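Local structure of cell wall surface anchor family protein (Streptococcus pneumoniae, 4OQ1) at residues V280-S285 against T289-N294; H28-Q33 against H50-W55; V166-V171 against G206-T211. The protein is the ancillary pilin RrgC, which probably anchors the pneumococcal pilus to the cell wall. The protein carries 3 engineered substitutions. One frame throughout, in Å; residues are numbered along the deposited sequence.

Contact 1: residues V280-S285 against T289-N294; sequences VMKEES and TPVLQN
T289 and E284 meet at about a right angle: CG of E284 comes to 3.5 Å from OG1 of T289, and the threonine methyl CG2 borders the same glutamate arm. With chi1 at 74°, OG1 of T289 is wedged between its own backbone N and carbonyl carbon, which brings it beside the aliphatic stem of K282 as well, CG of K282 lying 3.8 Å from OG1 of T289. Beside T289, and along strand 277-284 itself, NZ of K282 gives a salt bridge of 2.7 Å to OE2 of E284. K282 and T289 lie on one face of the sheet.

Behind them is the backbone of a beta hairpin, strands 277-284 and 287-293, in a domain of the CnaB type. K282 and T289 form an antiparallel hydrogen-bonded pair, with 2.8 Å from T289 N to K282 O and 3.0 Å from K282 N to T289 O. M281 and P290 form the adjoining non-hydrogen-bonded pair, their side chains running alongside each other with SD of M281 3.9 Å from CD of P290. Further on, V291 N donates to V280 O at 3.1 Å, with an N-H...O angle of 171°, and CG2 of V291 meets CG1 of V280 at 4.0 Å. A water lies near the carbonyl oxygens of both valines, where strand 287-293 is interrupted. Strand 277-284 is paired in turn with 316-322, which supplies L320 and W321 against V280 and M281, while V298 of strand 296-301 bonds through its backbone to V280 and V291.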
loop_
_atom_site.group_PDB
_atom_site.type_symbol
_atom_site.label_atom_id
_atom_site.label_comp_id
_atom_site.label_asym_id
_atom_site.label_seq_id
_atom_site.Cartn_x
_atom_site.Cartn_y
_atom_site.Cartn_z
ATOM N N VAL A 280 -11.328 21.323 21.888
ATOM C CA VAL A 280 -12.379 20.458 21.430
ATOM C C VAL A 280 -11.870 19.073 21.080
ATOM O O VAL A 280 -10.931 18.980 20.369
ATOM C CB VAL A 280 -13.103 21.064 20.191
ATOM C CG1 VAL A 280 -14.190 20.122 19.792
ATOM C CG2 VAL A 280 -13.663 22.468 20.488
ATOM N N MET A 281 -12.458 18.017 21.605
ATOM C CA MET A 281 -11.955 16.646 21.407
ATOM C C MET A 281 -13.035 15.690 21.008
ATOM O O MET A 281 -14.204 15.903 21.304
ATOM C CB MET A 281 -11.455 16.072 22.727
ATOM C CG MET A 281 -10.704 17.056 23.581
ATOM S SD MET A 281 -8.945 16.932 23.243
ATOM C CE MET A 281 -8.462 16.970 24.928
ATOM N N LYS A 282 -12.619 14.597 20.374
ATOM C CA LYS A 282 -13.443 13.422 20.183
ATOM C C LYS A 282 -12.878 12.294 21.000
ATOM O O LYS A 282 -11.775 12.386 21.495
ATOM C CB LYS A 282 -13.651 13.058 18.736
ATOM C CG LYS A 282 -12.443 12.890 17.825
ATOM C CD LYS A 282 -12.879 13.187 16.372
ATOM C CE LYS A 282 -11.747 13.059 15.347
ATOM N NZ LYS A 282 -11.506 11.632 14.989
ATOM N N GLU A 283 -13.653 11.266 21.220
ATOM C CA GLU A 283 -13.107 10.152 21.889
ATOM C C GLU A 283 -12.958 9.001 20.921
ATOM O O GLU A 283 -13.835 8.764 20.144
ATOM C CB GLU A 283 -13.943 9.721 23.056
ATOM C CG GLU A 283 -13.328 8.551 23.802
ATOM C CD GLU A 283 -14.131 7.330 23.567
ATOM O OE1 GLU A 283 -15.316 7.569 23.672
ATOM O OE2 GLU A 283 -13.619 6.215 23.238
ATOM N N GLU A 284 -11.818 8.325 21.039
ATOM C CA GLU A 284 -11.364 7.206 20.218
ATOM C C GLU A 284 -10.706 6.214 21.156
ATOM O O GLU A 284 -9.669 6.527 21.770
ATOM C CB GLU A 284 -10.259 7.623 19.247
ATOM C CG GLU A 284 -10.430 8.983 18.620
ATOM C CD GLU A 284 -9.721 9.042 17.288
ATOM O OE1 GLU A 284 -8.573 8.538 17.242
ATOM O OE2 GLU A 284 -10.330 9.551 16.298
ATOM N N SER A 285 -11.326 5.060 21.251
ATOM C CA SER A 285 -10.709 3.904 21.892
ATOM C C SER A 285 -10.238 4.216 23.304
ATOM O O SER A 285 -9.191 3.774 23.677
ATOM C CB SER A 285 -9.558 3.351 20.995
ATOM O OG SER A 285 -8.428 4.178 20.932
ATOM N N THR A 289 -8.962 12.708 21.788
ATOM C CA THR A 289 -8.019 13.213 20.773
ATOM C C THR A 289 -8.496 14.503 20.129
ATOM O O THR A 289 -9.682 14.690 19.877
ATOM C CB THR A 289 -7.769 12.161 19.660
ATOM O OG1 THR A 289 -8.899 12.086 18.808
ATOM C CG2 THR A 289 -7.551 10.821 20.192
ATOM N N PRO A 290 -7.590 15.432 19.867
ATOM C CA PRO A 290 -7.964 16.738 19.377
ATOM C C PRO A 290 -8.663 16.786 18.014
ATOM O O PRO A 290 -8.336 16.055 17.078
ATOM C CB PRO A 290 -6.637 17.460 19.284
ATOM C CG PRO A 290 -5.865 16.917 20.436
ATOM C CD PRO A 290 -6.387 15.523 20.705
ATOM N N VAL A 291 -9.661 17.651 17.918
ATOM C CA VAL A 291 -10.304 17.897 16.608
ATOM C C VAL A 291 -9.388 18.849 15.865
ATOM O O VAL A 291 -8.857 19.766 16.447
ATOM C CB VAL A 291 -11.707 18.507 16.789
ATOM C CG1 VAL A 291 -12.246 19.072 15.481
ATOM C CG2 VAL A 291 -12.657 17.457 17.276
ATOM N N LEU A 292 -9.216 18.618 14.574
ATOM C CA LEU A 292 -8.376 19.482 13.738
ATOM C C LEU A 292 -9.257 20.230 12.782
ATOM O O LEU A 292 -10.127 19.619 12.209
ATOM C CB LEU A 292 -7.434 18.597 12.936
ATOM C CG LEU A 292 -6.527 17.665 13.736
ATOM C CD1 LEU A 292 -5.622 16.909 12.746
ATOM C CD2 LEU A 292 -5.717 18.463 14.732
ATOM N N GLN A 293 -9.045 21.539 12.643
ATOM C CA GLN A 293 -9.735 22.364 11.702
ATOM C C GLN A 293 -8.797 23.474 11.311
ATOM O O GLN A 293 -7.964 23.897 12.122
ATOM C CB GLN A 293 -10.942 23.005 12.346
ATOM C CG GLN A 293 -12.183 22.147 12.329
ATOM C CD GLN A 293 -13.392 22.918 12.830
ATOM O OE1 GLN A 293 -13.277 23.679 13.769
ATOM N NE2 GLN A 293 -14.552 22.733 12.194
ATOM N N ASN A 294 -8.989 23.998 10.096
ATOM C CA ASN A 294 -8.165 25.117 9.526
ATOM C C ASN A 294 -6.677 24.981 9.797
ATOM O O ASN A 294 -6.030 25.970 10.151
ATOM C CB ASN A 294 -8.625 26.475 10.034
ATOM C CG ASN A 294 -10.008 26.843 9.534
ATOM O OD1 ASN A 294 -10.381 26.498 8.414
ATOM N ND2 ASN A 294 -10.759 27.589 10.341
HETATM O O HOH W 1 -8.398 20.142 19.637
#

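Contact 2: residues H28-Q33 against H50-W55; sequences HTLVLQ and HRLQVW
L52 faces L30 and L32 with its two methyl branches divided between them, inside the beta sheet of the N-terminal domain. Strands 28-33 and 50-56 are separated in its order by strands 85-93 and 98-103, and a CA-CA distance of 10.5 Å between L30 and L52 rules out direct pairing. The three leucines are buried and point across at the opposing strand, so the sheet must bend round, consistent with a sandwich interior. Strand 28-33 takes its backbone bonds from 98-103 and 137-140.

The torsions place the methyls in the gap. L30 and L52 share one conformation, CG lying opposite the backbone N (chi1 174° in L30), with the second torsion near +70° in both. L32 differs: its CG lies beside the backbone N at chi1 -66°, and beyond it the chain is extended. The alternation along strand 28-33 puts L30 and L32 on its inner face, where F127 and M129 touch L30, F125 touches L32, and I139 touches both. The overlap with L52 is light, only 71 Å² being buried. It consists of two methyl pairs: CD2 of L30 is 4.5 Å from CD2 of L52, and CD1 of L32 is 4.5 Å from CD1 of L52.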
loop_
_atom_site.group_PDB
_atom_site.type_symbol
_atom_site.label_atom_id
_atom_site.label_comp_id
_atom_site.label_asym_id
_atom_site.label_seq_id
_atom_site.Cartn_x
_atom_site.Cartn_y
_atom_site.Cartn_z
ATOM N N HIS A 28 33.710 -16.614 -24.477
ATOM C CA HIS A 28 32.771 -15.634 -24.874
ATOM C C HIS A 28 32.054 -15.074 -23.644
ATOM O O HIS A 28 31.873 -15.747 -22.586
ATOM C CB HIS A 28 31.724 -16.210 -25.836
ATOM C CG HIS A 28 32.275 -16.640 -27.139
ATOM N ND1 HIS A 28 32.417 -15.775 -28.202
ATOM C CD2 HIS A 28 32.699 -17.852 -27.573
ATOM C CE1 HIS A 28 32.929 -16.432 -29.227
ATOM N NE2 HIS A 28 33.101 -17.691 -28.873
ATOM N N THR A 29 31.652 -13.852 -23.819
ATOM C CA THR A 29 30.776 -13.190 -22.867
ATOM C C THR A 29 29.392 -12.849 -23.496
ATOM O O THR A 29 29.294 -12.316 -24.612
ATOM C CB THR A 29 31.395 -11.882 -22.349
ATOM O OG1 THR A 29 32.650 -12.161 -21.722
ATOM C CG2 THR A 29 30.472 -11.244 -21.355
ATOM N N LEU A 30 28.348 -13.168 -22.723
ATOM C CA LEU A 30 26.967 -12.811 -23.075
ATOM C C LEU A 30 26.459 -11.695 -22.122
ATOM O O LEU A 30 26.572 -11.760 -20.933
ATOM C CB LEU A 30 26.039 -14.053 -22.969
ATOM C CG LEU A 30 24.531 -13.783 -23.161
ATOM C CD1 LEU A 30 24.113 -13.371 -24.513
ATOM C CD2 LEU A 30 23.769 -15.047 -22.669
ATOM N N VAL A 31 25.930 -10.651 -22.734
ATOM C CA VAL A 31 25.294 -9.518 -22.006
ATOM C C VAL A 31 23.727 -9.692 -22.144
ATOM O O VAL A 31 23.217 -9.923 -23.274
ATOM C CB VAL A 31 25.799 -8.161 -22.642
ATOM C CG1 VAL A 31 24.891 -6.986 -22.350
ATOM C CG2 VAL A 31 27.210 -7.812 -22.179
ATOM N N LEU A 32 23.019 -9.716 -21.003
ATOM C CA LEU A 32 21.563 -9.802 -20.944
ATOM C C LEU A 32 21.006 -8.492 -20.373
ATOM O O LEU A 32 21.359 -8.042 -19.309
ATOM C CB LEU A 32 21.120 -10.974 -20.047
ATOM C CG LEU A 32 21.497 -12.353 -20.607
ATOM C CD1 LEU A 32 21.294 -13.471 -19.646
ATOM C CD2 LEU A 32 20.700 -12.630 -21.873
ATOM N N GLN A 33 20.124 -7.854 -21.117
ATOM C CA GLN A 33 19.438 -6.683 -20.632
ATOM C C GLN A 33 18.009 -7.145 -20.305
ATOM O O GLN A 33 17.418 -7.947 -21.026
ATOM C CB GLN A 33 19.532 -5.596 -21.708
ATOM C CG GLN A 33 20.924 -5.022 -21.874
ATOM C CD GLN A 33 21.172 -4.291 -23.192
ATOM O OE1 GLN A 33 20.286 -4.159 -24.041
ATOM N NE2 GLN A 33 22.375 -3.758 -23.344
ATOM N N HIS A 50 25.400 -15.840 -8.606
ATOM C CA HIS A 50 24.356 -16.430 -9.441
ATOM C C HIS A 50 24.940 -17.150 -10.648
ATOM O O HIS A 50 25.963 -16.732 -11.211
ATOM C CB HIS A 50 23.335 -15.354 -9.847
ATOM C CG HIS A 50 22.691 -14.698 -8.667
ATOM N ND1 HIS A 50 21.844 -15.377 -7.816
ATOM C CD2 HIS A 50 22.872 -13.479 -8.116
ATOM C CE1 HIS A 50 21.461 -14.584 -6.836
ATOM N NE2 HIS A 50 22.070 -13.420 -6.997
ATOM N N ARG A 51 24.258 -18.210 -11.076
ATOM C CA ARG A 51 24.656 -18.883 -12.298
ATOM C C ARG A 51 23.530 -18.910 -13.341
ATOM O O ARG A 51 22.367 -19.031 -13.000
ATOM C CB ARG A 51 25.124 -20.308 -12.007
ATOM C CG ARG A 51 26.238 -20.420 -10.947
ATOM C CD ARG A 51 26.864 -21.799 -10.903
ATOM N NE ARG A 51 27.624 -22.115 -12.141
ATOM C CZ ARG A 51 28.901 -21.796 -12.397
ATOM N NH1 ARG A 51 29.629 -21.157 -11.507
ATOM N NH2 ARG A 51 29.456 -22.134 -13.560
ATOM N N LEU A 52 23.893 -18.827 -14.614
ATOM C CA LEU A 52 22.890 -19.030 -15.698
ATOM C C LEU A 52 22.832 -20.495 -16.116
ATOM O O LEU A 52 23.812 -21.053 -16.571
ATOM C CB LEU A 52 23.225 -18.140 -16.846
ATOM C CG LEU A 52 22.149 -18.196 -17.931
ATOM C CD1 LEU A 52 20.859 -17.391 -17.572
ATOM C CD2 LEU A 52 22.753 -17.731 -19.216
ATOM N N GLN A 53 21.726 -21.169 -15.854
ATOM C CA GLN A 53 21.537 -22.523 -16.278
ATOM C C GLN A 53 21.221 -22.569 -17.774
ATOM O O GLN A 53 20.340 -21.777 -18.252
ATOM C CB GLN A 53 20.343 -23.156 -15.554
ATOM C CG GLN A 53 20.509 -23.204 -14.033
ATOM C CD GLN A 53 21.722 -24.004 -13.612
ATOM O OE1 GLN A 53 22.045 -25.060 -14.164
ATOM N NE2 GLN A 53 22.421 -23.467 -12.669
ATOM N N VAL A 54 21.912 -23.445 -18.503
ATOM C CA VAL A 54 21.673 -23.635 -19.923
ATOM C C VAL A 54 21.657 -25.119 -20.359
ATOM O O VAL A 54 22.141 -26.026 -19.651
ATOM C CB VAL A 54 22.684 -22.855 -20.796
ATOM C CG1 VAL A 54 22.779 -21.410 -20.416
ATOM C CG2 VAL A 54 24.074 -23.510 -20.774
ATOM N N TRP A 55 21.131 -25.360 -21.538
ATOM C CA TRP A 55 21.325 -26.601 -22.203
ATOM C C TRP A 55 22.062 -26.334 -23.450
ATOM O O TRP A 55 21.610 -25.514 -24.258
ATOM C CB TRP A 55 19.982 -27.194 -22.568
ATOM C CG TRP A 55 19.145 -27.681 -21.414
ATOM C CD1 TRP A 55 19.029 -28.990 -20.975
ATOM C CD2 TRP A 55 18.363 -26.911 -20.542
ATOM N NE1 TRP A 55 18.205 -29.074 -19.909
ATOM C CE2 TRP A 55 17.791 -27.825 -19.576
ATOM C CE3 TRP A 55 18.119 -25.561 -20.414
ATOM C CZ2 TRP A 55 16.934 -27.408 -18.600
ATOM C CZ3 TRP A 55 17.268 -25.109 -19.420
ATOM C CH2 TRP A 55 16.687 -26.043 -18.517
#

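Contact 3: residues V166-V171 against G206-T211; sequences VGFKLV and GEIFVT
F168 overlaps I208 through one corner of its ring, CD1 of the phenylalanine standing 3.8 Å from CD1 of the isoleucine. The two belong to opposed sheets of a CnaB-type beta sandwich of the prealbumin-like fold family: F168 lies on strand 167-174 of the antiparallel sheet, and I208 on strand 207-211 at the edge of the four-stranded sheet built on 150-157. The segments run in the same direction, and the CA-CA distances open steadily, from 8.1 Å for V166 with G206, through 9.0 Å for F168 with I208, to 9.8 Å for L170 with V210. Such spacing excludes backbone pairing and fits the two strands drawing apart over these residues.

The methyl of I208 reaches the aromatic ring because its chain is nearly straight beyond CG1, with chi2 at 163°, while CG1 itself sits beside the backbone N. The two side chains cross at a slant. Around them F220 and E222 of strand 216-224 border F168, and T202 touches I208. The hydroxyl of T202 also bonds to the backbone N of V166, linking the start of strand 167-174 to the loop near I208. At that end CD1 of I208 also lies 4.4 Å from the carbonyl O of V166.

Two residues farther along, the wider gap is bridged by L170 and V210. V182 and L213 also touch this leucine. E207, on the alternate side of strand 207-211 from I208 and V210, makes a salt bridge with R162. Across the interior, CD2 of L170 comes to 4.4 Å from CG1 of V210.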
loop_
_atom_site.group_PDB
_atom_site.type_symbol
_atom_site.label_atom_id
_atom_site.label_comp_id
_atom_site.label_asym_id
_atom_site.label_seq_id
_atom_site.Cartn_x
_atom_site.Cartn_y
_atom_site.Cartn_z
ATOM N N VAL A 166 -7.978 7.977 0.288
ATOM C CA VAL A 166 -8.240 7.147 1.500
ATOM C C VAL A 166 -7.097 6.096 1.646
ATOM O O VAL A 166 -6.722 5.361 0.683
ATOM C CB VAL A 166 -9.583 6.461 1.321
ATOM C CG1 VAL A 166 -9.892 5.577 2.504
ATOM C CG2 VAL A 166 -10.718 7.435 1.201
ATOM N N GLY A 167 -6.534 5.976 2.838
ATOM C CA GLY A 167 -5.404 5.058 3.107
ATOM C C GLY A 167 -5.816 3.704 3.677
ATOM O O GLY A 167 -6.715 3.706 4.565
ATOM N N PHE A 168 -5.241 2.625 3.094
ATOM C CA PHE A 168 -5.489 1.220 3.558
ATOM C C PHE A 168 -4.147 0.552 3.843
ATOM O O PHE A 168 -3.113 0.906 3.282
ATOM C CB PHE A 168 -6.229 0.439 2.496
ATOM C CG PHE A 168 -7.670 0.812 2.356
ATOM C CD1 PHE A 168 -8.056 1.798 1.580
ATOM C CD2 PHE A 168 -8.656 0.079 2.979
ATOM C CE1 PHE A 168 -9.417 2.100 1.410
ATOM C CE2 PHE A 168 -10.009 0.393 2.877
ATOM C CZ PHE A 168 -10.393 1.394 2.058
ATOM N N LYS A 169 -4.127 -0.369 4.807
ATOM C CA LYS A 169 -3.020 -1.313 4.850
ATOM C C LYS A 169 -3.545 -2.661 4.464
ATOM O O LYS A 169 -4.739 -3.017 4.626
ATOM C CB LYS A 169 -2.368 -1.370 6.254
ATOM C CG LYS A 169 -1.577 -0.137 6.603
ATOM C CD LYS A 169 -0.928 -0.286 7.980
ATOM C CE LYS A 169 -0.356 0.978 8.599
ATOM N NZ LYS A 169 0.667 1.689 7.773
ATOM N N LEU A 170 -2.672 -3.424 3.819
ATOM C CA LEU A 170 -2.945 -4.761 3.359
ATOM C C LEU A 170 -2.237 -5.793 4.250
ATOM O O LEU A 170 -1.061 -5.756 4.413
ATOM C CB LEU A 170 -2.410 -4.857 1.988
ATOM C CG LEU A 170 -2.518 -6.185 1.272
ATOM C CD1 LEU A 170 -3.993 -6.512 1.091
ATOM C CD2 LEU A 170 -1.815 -6.062 -0.101
ATOM N N VAL A 171 -2.996 -6.725 4.788
ATOM C CA VAL A 171 -2.524 -7.778 5.600
ATOM C C VAL A 171 -3.067 -9.140 5.067
ATOM O O VAL A 171 -4.098 -9.203 4.406
ATOM C CB VAL A 171 -2.986 -7.651 7.065
ATOM C CG1 VAL A 171 -2.555 -6.313 7.617
ATOM C CG2 VAL A 171 -4.496 -7.897 7.214
ATOM N N GLY A 206 -10.767 6.589 -7.071
ATOM C CA GLY A 206 -11.085 5.782 -5.906
ATOM C C GLY A 206 -10.469 4.408 -5.845
ATOM O O GLY A 206 -10.973 3.563 -5.060
ATOM N N GLU A 207 -9.440 4.119 -6.668
ATOM C CA GLU A 207 -9.059 2.724 -6.873
ATOM C C GLU A 207 -7.709 2.433 -6.270
ATOM O O GLU A 207 -6.853 3.290 -6.244
ATOM C CB GLU A 207 -9.123 2.245 -8.321
ATOM C CG GLU A 207 -10.462 2.570 -8.933
ATOM C CD GLU A 207 -10.662 2.092 -10.349
ATOM O OE1 GLU A 207 -9.646 1.909 -11.051
ATOM O OE2 GLU A 207 -11.847 2.039 -10.763
ATOM N N ILE A 208 -7.591 1.255 -5.674
ATOM C CA ILE A 208 -6.285 0.673 -5.419
ATOM C C ILE A 208 -6.148 -0.646 -6.195
ATOM O O ILE A 208 -7.015 -1.551 -6.113
ATOM C CB ILE A 208 -6.017 0.459 -3.930
ATOM C CG1 ILE A 208 -5.978 1.798 -3.171
ATOM C CG2 ILE A 208 -4.716 -0.287 -3.679
ATOM C CD1 ILE A 208 -6.139 1.623 -1.642
ATOM N N PHE A 209 -5.029 -0.801 -6.850
ATOM C CA PHE A 209 -4.761 -1.997 -7.704
ATOM C C PHE A 209 -3.485 -2.660 -7.300
ATOM O O PHE A 209 -2.424 -2.015 -7.305
ATOM C CB PHE A 209 -4.715 -1.574 -9.196
ATOM C CG PHE A 209 -4.775 -2.725 -10.167
ATOM C CD1 PHE A 209 -5.965 -3.318 -10.443
ATOM C CD2 PHE A 209 -3.650 -3.163 -10.817
ATOM C CE1 PHE A 209 -6.059 -4.405 -11.325
ATOM C CE2 PHE A 209 -3.719 -4.245 -11.722
ATOM C CZ PHE A 209 -4.933 -4.861 -11.961
ATOM N N VAL A 210 -3.579 -3.919 -6.876
ATOM C CA VAL A 210 -2.423 -4.687 -6.407
ATOM C C VAL A 210 -2.275 -5.950 -7.216
ATOM O O VAL A 210 -3.207 -6.801 -7.255
ATOM C CB VAL A 210 -2.562 -5.102 -4.928
ATOM C CG1 VAL A 210 -1.278 -5.755 -4.475
ATOM C CG2 VAL A 210 -2.873 -3.843 -4.101
ATOM N N THR A 211 -1.087 -6.145 -7.775
ATOM C CA THR A 211 -0.747 -7.375 -8.512
ATOM C C THR A 211 0.234 -8.308 -7.807
ATOM O O THR A 211 1.015 -7.883 -6.969
ATOM C CB THR A 211 -0.210 -7.030 -9.898
ATOM O OG1 THR A 211 0.983 -6.264 -9.826
ATOM C CG2 THR A 211 -1.178 -6.227 -10.636
#

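Overall arrangement
The three contacts occupy separate domains strung along an elongated chain: centres are about 60 Å apart for contacts 1 and 2, 38 Å for contacts 2 and 3, and 26 Å for contacts 1 and 3. None shares a strand. Contact 1 joins adjacent strands of one hairpin, is partly buried, and has backbone bonds, with a lysine-glutamate pair along one strand. Contacts 2 and 3 are buried and essentially apolar, with no polar bond between the segments. They differ in topology: 28-33 and 50-55 face each other within one sheet that evidently bends round, whereas 166-171 and 206-211 come from two sheets. Buried area falls from 364 Å² in contact 1 to 127 Å² in contact 3 and 71 Å² in contact 2.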